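Local coordinates for protein putative polyphosphate kinase 2 (Pseudomonas aeruginosa PAO1, PDB 3CZP) that uses inorganic polyphosphate as phosphate donor to convert AMP to ADP, and GMP to GDP less efficiently, as a magnesium-dependent homodimer, at residues S12-K15 with D16-E19. Numbering follows the deposited sequence.
Sequences SIDK and DTYE
D14 and T17 form an N-cap contact at the start of helix 15-39, on the surface of the first of two fused PPK2 domains, the one that seems to be catalytically inactive. The evidence for capping is the bond from T17 N to D14 OD2, 2.9 Å long and nearly straight at 171°. This amide reaches OD2 from above the carboxylate plane, 39° out of it. D14 OD1 accepts from T17 OG1 at 2.5 Å, a separation so short that its exact length is doubtful. With CG set between its own backbone N and carbonyl carbon (chi1 80°), the D14 carboxylate folds back over the first turn and faces both the amide and the hydroxyl of T17. A negative group here probably interacts favourably with the positive end of the helix dipole.

The i to i+4 bonding of the helix begins with D14. D14 O accepts from Y18 N at 3.0 Å, and K15 O accepts from E19 N.

Beneath the cap, I13 CG2 packs against Y18 CB at 4.0 Å and also meets the methyl of T17. I13 further touches Y220 and L223 of helix 218-238, while Y18 rests on L62 and W66 of helix 56-66, so this apolar side joins the helix start to two others.

The charged residues of the turn gather round K15, which also touches R219 of helix 218-238. The K15 chain runs straight to CD and then turns, bringing NZ to 3.7 Å from D16 OD1, a long salt bridge, while CE lies alongside E19 OE2. A water links the two charges, accepting from K15 NZ and donating to D16 OD2 at 2.6 Å.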
loop_
_atom_site.group_PDB
_atom_site.type_symbol
_atom_site.label_atom_id
_atom_site.label_comp_id
_atom_site.label_asym_id
_atom_site.label_seq_id
_atom_site.Cartn_x
_atom_site.Cartn_y
_atom_site.Cartn_z
ATOM N N SER A 12 -35.837 -15.937 19.425
ATOM C CA SER A 12 -36.593 -14.673 19.311
ATOM C C SER A 12 -36.202 -13.780 20.469
ATOM O O SER A 12 -35.999 -14.278 21.580
ATOM C CB SER A 12 -38.091 -14.903 19.606
ATOM O OG SER A 12 -38.835 -15.208 18.455
ATOM N N ILE A 13 -36.227 -12.461 20.264
ATOM C CA ILE A 13 -36.179 -11.517 21.378
ATOM C C ILE A 13 -37.241 -10.465 21.108
ATOM O O ILE A 13 -37.345 -9.936 20.001
ATOM C CB ILE A 13 -34.796 -10.869 21.561
ATOM C CG1 ILE A 13 -33.771 -11.931 21.960
ATOM C CG2 ILE A 13 -34.828 -9.749 22.611
ATOM C CD1 ILE A 13 -32.349 -11.396 22.037
ATOM N N ASP A 14 -38.039 -10.185 22.131
ATOM C CA ASP A 14 -39.153 -9.233 22.021
ATOM C C ASP A 14 -38.645 -7.808 21.875
ATOM O O ASP A 14 -37.562 -7.474 22.328
ATOM C CB ASP A 14 -40.135 -9.365 23.212
ATOM C CG ASP A 14 -39.642 -8.678 24.446
ATOM O OD1 ASP A 14 -39.050 -9.349 25.326
ATOM O OD2 ASP A 14 -39.797 -7.451 24.518
ATOM N N LYS A 15 -39.456 -6.976 21.234
ATOM C CA LYS A 15 -39.084 -5.589 20.945
ATOM C C LYS A 15 -38.610 -4.769 22.172
ATOM O O LYS A 15 -37.648 -4.055 22.098
ATOM C CB LYS A 15 -40.231 -4.889 20.220
ATOM C CG LYS A 15 -39.956 -3.432 19.926
ATOM C CD LYS A 15 -41.163 -2.719 19.261
ATOM C CE LYS A 15 -41.246 -1.206 19.682
ATOM N NZ LYS A 15 -42.008 -0.925 21.003
ATOM N N ASP A 16 -39.300 -4.869 23.293
ATOM C CA ASP A 16 -38.996 -4.048 24.450
ATOM C C ASP A 16 -37.710 -4.501 25.176
ATOM O O ASP A 16 -36.917 -3.676 25.592
ATOM C CB ASP A 16 -40.204 -4.018 25.342
ATOM C CG ASP A 16 -41.418 -3.433 24.622
ATOM O OD1 ASP A 16 -41.460 -2.191 24.465
ATOM O OD2 ASP A 16 -42.288 -4.209 24.173
ATOM N N THR A 17 -37.508 -5.802 25.322
ATOM C CA THR A 17 -36.287 -6.351 25.913
ATOM C C THR A 17 -35.075 -5.959 25.024
ATOM O O THR A 17 -34.018 -5.603 25.535
ATOM C CB THR A 17 -36.398 -7.934 25.993
ATOM O OG1 THR A 17 -37.425 -8.314 26.887
ATOM C CG2 THR A 17 -35.093 -8.629 26.421
ATOM N N TYR A 18 -35.244 -6.063 23.704
ATOM C CA TYR A 18 -34.241 -5.713 22.714
ATOM C C TYR A 18 -33.834 -4.228 22.811
ATOM O O TYR A 18 -32.650 -3.917 22.875
ATOM C CB TYR A 18 -34.798 -5.968 21.302
ATOM C CG TYR A 18 -33.938 -5.490 20.127
ATOM C CD1 TYR A 18 -32.791 -6.200 19.719
ATOM C CD2 TYR A 18 -34.288 -4.353 19.422
ATOM C CE1 TYR A 18 -32.020 -5.777 18.605
ATOM C CE2 TYR A 18 -33.523 -3.888 18.332
ATOM C CZ TYR A 18 -32.424 -4.621 17.910
ATOM O OH TYR A 18 -31.682 -4.166 16.855
ATOM N N GLU A 19 -34.817 -3.341 22.769
ATOM C CA GLU A 19 -34.524 -1.933 22.739
ATOM C C GLU A 19 -33.788 -1.508 24.001
ATOM O O GLU A 19 -32.844 -0.713 23.914
ATOM C CB GLU A 19 -35.797 -1.129 22.561
ATOM C CG GLU A 19 -36.376 -1.273 21.161
ATOM C CD GLU A 19 -37.667 -0.497 20.972
ATOM O OE1 GLU A 19 -38.249 0.037 21.975
ATOM O OE2 GLU A 19 -38.110 -0.435 19.799
HETATM O O HOH W 1 -43.561 -2.502 22.650
#